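Local coordinates for glycosylation Associate Protein 1 (Streptococcus agalactiae serotype V, PDB 6OYC) that probably serves, with its Gap partner proteins, in the glycosylation and accessory Sec export of a streptococcal surface glycoprotein, at residues K341-N346 and T404-T409; V424-D429 and P478-Q483. All coordinates share one frame; numbering follows the deposited sequence.

Both contacts belong to the same lobe of this GT-B-clan protein, the one built on a six-stranded parallel sheet, and their centres lie about 13 Å apart. Contact 1 involves the outermost strand, 406-409, and the end of helix 329-344; contact 2 pairs strand 426-428, further into the sheet, with the last turn of helix 473-481. All of contact 1 precedes contact 2 in the sequence. The chain around the ends of the two helices also meets: Asn346 ND2 lies 3.0 Å from Glu482 OE2, a probable hydrogen bond, and Lys345 packs on Pro478. The two helices thus pack at the same sheet and touch beside it, which probably helps hold this end of the lobe together.

Contact 1. Residues K341-N346 and T404-T409; sequences KVMLKN and TRLSFT
The guanidinium of Arg405 is the flat group here: the methyl CE of Met343 lies over one face, 4.1 Å above the plane and displaced from the middle of the group, while two carbonyl oxygens sit at the edge, that of Met343 in plane and that of Asn346 near it. The first is a hydrogen bond, Arg405 NH2 to Met343 O, 3.1 Å long with an N-H...O angle of 155°; Asn346 O is also close to Arg405 NH2, at 2.9 Å, but the angle is too poor for a bond. Seen from the acceptor, NH2 stands above the carbonyl plane of Met343, and Asn346 N, the second donor to this oxygen, arrives from the opposite face, so a carbonyl in the last turn of the helix is held on both sides. Bends at chi2 and chi3 carry the arginine to the helix end, and its NE is taken by the carbonyl of Ile349, which helps fix the plane.

The side chains of Met343 and Arg405 reach out to meet each other. The turn at chi3 of the methionine (78°) sets CE 3.7 Å from Arg405 CB and 4.0 Å from Leu406 CD2, making the methyl the apolar centre of the contact. Farther from the helix, Thr404 OG1 accepts from Leu406 N at 3.2 Å, an ST turn leading into the strand.

The C-terminal part of helix 329-344 thus packs against the lead-in to strand 406-409, outermost in the sheet within this chain. Met343 also packs on Ile349 and Val351 of the adjoining parallel strand 349-354, and Leu406 reaches Thr374 of helix 360-375.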
loop_
_atom_site.group_PDB
_atom_site.type_symbol
_atom_site.label_atom_id
_atom_site.label_comp_id
_atom_site.label_asym_id
_atom_site.label_seq_id
_atom_site.Cartn_x
_atom_site.Cartn_y
_atom_site.Cartn_z
ATOM N N LYS A 341 19.236 0.825 30.179
ATOM C CA LYS A 341 19.613 1.937 31.051
ATOM C C LYS A 341 18.459 2.914 31.258
ATOM O O LYS A 341 18.161 3.300 32.397
ATOM C CB LYS A 341 20.833 2.662 30.483
ATOM C CG LYS A 341 22.173 2.011 30.833
ATOM C CD LYS A 341 23.309 3.013 30.702
ATOM C CE LYS A 341 24.420 2.487 29.788
ATOM N NZ LYS A 341 25.159 1.313 30.344
ATOM N N VAL A 342 17.797 3.336 30.172
ATOM C CA VAL A 342 16.714 4.306 30.339
ATOM C C VAL A 342 15.514 3.668 31.029
ATOM O O VAL A 342 14.727 4.360 31.686
ATOM C CB VAL A 342 16.307 4.940 28.993
ATOM C CG1 VAL A 342 17.534 5.309 28.164
ATOM C CG2 VAL A 342 15.361 4.027 28.222
ATOM N N MET A 343 15.364 2.347 30.915
ATOM C CA MET A 343 14.185 1.681 31.452
ATOM C C MET A 343 14.300 1.457 32.951
ATOM O O MET A 343 13.294 1.549 33.666
ATOM C CB MET A 343 13.952 0.357 30.726
ATOM C CG MET A 343 13.103 0.519 29.468
ATOM S SD MET A 343 13.087 -0.947 28.438
ATOM C CE MET A 343 11.919 -1.988 29.328
ATOM N N LEU A 344 15.508 1.159 33.450
ATOM C CA LEU A 344 15.698 1.111 34.896
ATOM C C LEU A 344 15.444 2.471 35.518
ATOM O O LEU A 344 14.910 2.565 36.625
ATOM C CB LEU A 344 17.100 0.631 35.248
ATOM C CG LEU A 344 17.538 -0.769 34.846
ATOM C CD1 LEU A 344 19.036 -0.774 34.868
ATOM C CD2 LEU A 344 16.988 -1.823 35.795
ATOM N N LYS A 345 15.796 3.538 34.809
ATOM C CA LYS A 345 15.539 4.895 35.265
ATOM C C LYS A 345 14.084 5.326 35.109
ATOM O O LYS A 345 13.743 6.431 35.552
ATOM C CB LYS A 345 16.424 5.878 34.493
ATOM C CG LYS A 345 17.858 5.967 34.974
ATOM C CD LYS A 345 18.649 6.906 34.083
ATOM C CE LYS A 345 17.907 8.218 33.863
ATOM N NZ LYS A 345 17.782 8.564 32.410
ATOM N N ASN A 346 13.222 4.512 34.483
ATOM C CA ASN A 346 11.844 4.940 34.216
ATOM C C ASN A 346 10.971 3.703 33.996
ATOM O O ASN A 346 10.954 3.141 32.896
ATOM C CB ASN A 346 11.789 5.876 33.026
ATOM C CG ASN A 346 10.433 6.526 32.868
ATOM O OD1 ASN A 346 9.415 5.972 33.279
ATOM N ND2 ASN A 346 10.409 7.713 32.273
ATOM N N THR A 404 6.715 -8.360 32.123
ATOM C CA THR A 404 7.739 -7.835 31.223
ATOM C C THR A 404 7.279 -6.545 30.567
ATOM O O THR A 404 6.083 -6.299 30.416
ATOM C CB THR A 404 8.086 -8.844 30.140
ATOM O OG1 THR A 404 9.186 -8.352 29.369
ATOM C CG2 THR A 404 6.894 -9.055 29.236
ATOM N N ARG A 405 8.248 -5.712 30.203
ATOM C CA ARG A 405 7.993 -4.477 29.479
ATOM C C ARG A 405 8.532 -4.521 28.054
ATOM O O ARG A 405 8.638 -3.473 27.404
ATOM C CB ARG A 405 8.587 -3.296 30.243
ATOM C CG ARG A 405 8.468 -3.451 31.745
ATOM C CD ARG A 405 7.924 -2.210 32.420
ATOM N NE ARG A 405 8.785 -1.045 32.237
ATOM C CZ ARG A 405 9.881 -0.781 32.951
ATOM N NH1 ARG A 405 10.271 -1.606 33.914
ATOM N NH2 ARG A 405 10.593 0.316 32.686
ATOM N N LEU A 406 8.888 -5.704 27.559
ATOM C CA LEU A 406 9.311 -5.897 26.178
ATOM C C LEU A 406 8.307 -6.772 25.446
ATOM O O LEU A 406 7.829 -7.775 25.994
ATOM C CB LEU A 406 10.685 -6.565 26.096
ATOM C CG LEU A 406 11.856 -5.866 26.765
ATOM C CD1 LEU A 406 13.147 -6.657 26.528
ATOM C CD2 LEU A 406 11.948 -4.458 26.225
ATOM N N SER A 407 8.016 -6.414 24.197
ATOM C CA SER A 407 7.260 -7.299 23.328
ATOM C C SER A 407 7.811 -7.215 21.912
ATOM O O SER A 407 8.601 -6.329 21.562
ATOM C CB SER A 407 5.753 -6.983 23.343
ATOM O OG SER A 407 5.512 -5.613 23.074
ATOM N N PHE A 408 7.375 -8.169 21.098
ATOM C CA PHE A 408 7.771 -8.274 19.709
ATOM C C PHE A 408 6.506 -8.455 18.890
ATOM O O PHE A 408 5.692 -9.332 19.195
ATOM C CB PHE A 408 8.733 -9.450 19.511
ATOM C CG PHE A 408 9.195 -9.635 18.099
ATOM C CD1 PHE A 408 8.459 -10.415 17.199
ATOM C CD2 PHE A 408 10.373 -9.048 17.662
ATOM C CE1 PHE A 408 8.895 -10.585 15.890
ATOM C CE2 PHE A 408 10.814 -9.224 16.365
ATOM C CZ PHE A 408 10.076 -9.993 15.475
ATOM N N THR A 409 6.325 -7.627 17.864
ATOM C CA THR A 409 5.143 -7.739 17.027
ATOM C C THR A 409 5.523 -7.586 15.560
ATOM O O THR A 409 6.534 -6.965 15.212
ATOM C CB THR A 409 4.062 -6.705 17.392
ATOM O OG1 THR A 409 2.884 -6.986 16.636
ATOM C CG2 THR A 409 4.494 -5.307 17.023
#

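Contact 2. Residues V424-D429 and P478-Q483; sequences VRLIID and PYYCEQ
Leu426 sends its two methyls to neighbouring residues of the helix, CD1 to Tyr480 CB at 4.1 Å and CD2 to Cys481 SG at the same distance. The isobutyl group reaches the helix because chi1 (-175°) places CG opposite the backbone nitrogen, and the leucine and tyrosine side chains cross at about a right angle. The phenol leads off from there, its OH bonded to the carbonyl of Gly464. Tyr480 also has a ring atom of the preceding residue, Tyr479 CD2, over the centre of one face.

The polar part runs through water 1. Arg425 NH2 donates to this water at 2.9 Å, with the water in the guanidinium plane; the water in turn donates to Tyr480 O at 2.6 Å and, weakly, to Cys481 O at 2.8 Å. Two carbonyls at the end of the helix are thus linked indirectly to a cation. At the other branch, NH1 is bonded to Asn313 and Ser312, and the arginine forms a cation-pi pair with Trp487.

Leu426 also touches Ile477 in the same helix and Ile450 on strand 449-451. A helix laid over a parallel sheet in this way is characteristic of Rossmann-like alpha/beta domains, consistent with the GT-B clan.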
loop_
_atom_site.group_PDB
_atom_site.type_symbol
_atom_site.label_atom_id
_atom_site.label_comp_id
_atom_site.label_asym_id
_atom_site.label_seq_id
_atom_site.Cartn_x
_atom_site.Cartn_y
_atom_site.Cartn_z
ATOM N N VAL A 424 1.071 5.226 21.142
ATOM C CA VAL A 424 2.522 5.165 21.232
ATOM C C VAL A 424 3.078 6.552 21.522
ATOM O O VAL A 424 2.575 7.569 21.041
ATOM C CB VAL A 424 3.125 4.551 19.950
ATOM C CG1 VAL A 424 4.593 4.950 19.763
ATOM C CG2 VAL A 424 3.038 3.033 20.023
ATOM N N ARG A 425 4.110 6.591 22.351
ATOM C CA ARG A 425 4.745 7.848 22.713
ATOM C C ARG A 425 5.903 8.193 21.783
ATOM O O ARG A 425 6.095 9.365 21.430
ATOM C CB ARG A 425 5.236 7.760 24.163
ATOM C CG ARG A 425 5.504 9.098 24.813
ATOM C CD ARG A 425 4.238 9.918 24.948
ATOM N NE ARG A 425 4.471 11.103 25.757
ATOM C CZ ARG A 425 3.608 12.106 25.890
ATOM N NH1 ARG A 425 2.438 12.074 25.260
ATOM N NH2 ARG A 425 3.925 13.150 26.648
ATOM N N LEU A 426 6.676 7.190 21.371
ATOM C CA LEU A 426 7.936 7.443 20.689
ATOM C C LEU A 426 8.178 6.382 19.623
ATOM O O LEU A 426 8.006 5.187 19.886
ATOM C CB LEU A 426 9.096 7.465 21.695
ATOM C CG LEU A 426 10.491 7.829 21.182
ATOM C CD1 LEU A 426 10.515 9.239 20.599
ATOM C CD2 LEU A 426 11.529 7.689 22.313
ATOM N N ILE A 427 8.584 6.831 18.430
ATOM C CA ILE A 427 8.964 5.960 17.323
ATOM C C ILE A 427 10.485 5.937 17.225
ATOM O O ILE A 427 11.128 6.995 17.193
ATOM C CB ILE A 427 8.333 6.445 16.002
ATOM C CG1 ILE A 427 6.858 6.035 15.913
ATOM C CG2 ILE A 427 9.093 5.912 14.787
ATOM C CD1 ILE A 427 6.090 6.792 14.807
ATOM N N ILE A 428 11.073 4.747 17.189
ATOM C CA ILE A 428 12.513 4.613 16.979
ATOM C C ILE A 428 12.767 3.745 15.749
ATOM O O ILE A 428 12.396 2.561 15.712
ATOM C CB ILE A 428 13.241 4.036 18.203
ATOM C CG1 ILE A 428 13.149 5.003 19.386
ATOM C CG2 ILE A 428 14.715 3.853 17.867
ATOM C CD1 ILE A 428 13.964 4.561 20.594
ATOM N N ASP A 429 13.426 4.329 14.756
ATOM C CA ASP A 429 13.885 3.589 13.584
ATOM C C ASP A 429 15.272 4.135 13.265
ATOM O O ASP A 429 15.400 5.231 12.705
ATOM C CB ASP A 429 12.919 3.750 12.414
ATOM C CG ASP A 429 13.185 2.760 11.296
ATOM O OD1 ASP A 429 14.270 2.124 11.298
ATOM O OD2 ASP A 429 12.297 2.626 10.416
ATOM N N PRO A 478 14.902 9.960 26.954
ATOM C CA PRO A 478 14.377 10.860 28.001
ATOM C C PRO A 478 13.917 12.200 27.469
ATOM O O PRO A 478 12.926 12.747 27.966
ATOM C CB PRO A 478 15.565 11.013 28.956
ATOM C CG PRO A 478 16.337 9.752 28.778
ATOM C CD PRO A 478 16.245 9.460 27.306
ATOM N N TYR A 479 14.606 12.733 26.454
ATOM C CA TYR A 479 14.246 14.021 25.869
ATOM C C TYR A 479 12.775 14.095 25.468
ATOM O O TYR A 479 12.155 15.161 25.547
ATOM C CB TYR A 479 15.125 14.269 24.649
ATOM C CG TYR A 479 14.891 15.590 23.953
ATOM C CD1 TYR A 479 15.505 16.751 24.413
ATOM C CD2 TYR A 479 14.081 15.680 22.821
ATOM C CE1 TYR A 479 15.315 17.967 23.778
ATOM C CE2 TYR A 479 13.887 16.906 22.173
ATOM C CZ TYR A 479 14.512 18.045 22.665
ATOM O OH TYR A 479 14.348 19.270 22.056
ATOM N N TYR A 480 12.209 12.993 24.976
ATOM C CA TYR A 480 10.811 13.002 24.564
ATOM C C TYR A 480 9.896 12.287 25.542
ATOM O O TYR A 480 8.707 12.612 25.600
ATOM C CB TYR A 480 10.651 12.394 23.158
ATOM C CG TYR A 480 10.898 13.411 22.065
ATOM C CD1 TYR A 480 10.132 14.560 21.990
ATOM C CD2 TYR A 480 11.919 13.249 21.142
ATOM C CE1 TYR A 480 10.359 15.509 21.020
ATOM C CE2 TYR A 480 12.153 14.204 20.163
ATOM C CZ TYR A 480 11.370 15.331 20.107
ATOM O OH TYR A 480 11.577 16.307 19.147
ATOM N N CYS A 481 10.426 11.366 26.337
ATOM C CA CYS A 481 9.585 10.574 27.220
ATOM C C CYS A 481 9.349 11.232 28.566
ATOM O O CYS A 481 8.251 11.111 29.120
ATOM C CB CYS A 481 10.208 9.195 27.432
ATOM S SG CYS A 481 9.900 8.097 26.025
ATOM N N GLU A 482 10.343 11.941 29.095
ATOM C CA GLU A 482 10.258 12.491 30.436
ATOM C C GLU A 482 10.103 14.003 30.466
ATOM O O GLU A 482 9.450 14.519 31.375
ATOM C CB GLU A 482 11.487 12.046 31.237
ATOM C CG GLU A 482 11.732 10.540 31.009
ATOM C CD GLU A 482 12.930 9.989 31.749
ATOM O OE1 GLU A 482 13.674 10.790 32.354
ATOM O OE2 GLU A 482 13.125 8.748 31.724
ATOM N N GLN A 483 10.634 14.723 29.477
ATOM C CA GLN A 483 10.386 16.156 29.350
ATOM C C GLN A 483 9.145 16.342 28.474
ATOM O O GLN A 483 9.208 16.212 27.245
ATOM C CB GLN A 483 11.608 16.873 28.778
ATOM C CG GLN A 483 12.944 16.483 29.417
ATOM C CD GLN A 483 14.139 17.278 28.863
ATOM O OE1 GLN A 483 14.001 18.434 28.434
ATOM N NE2 GLN A 483 15.318 16.652 28.866
HETATM O O HOH W 1 6.717 12.524 27.250
#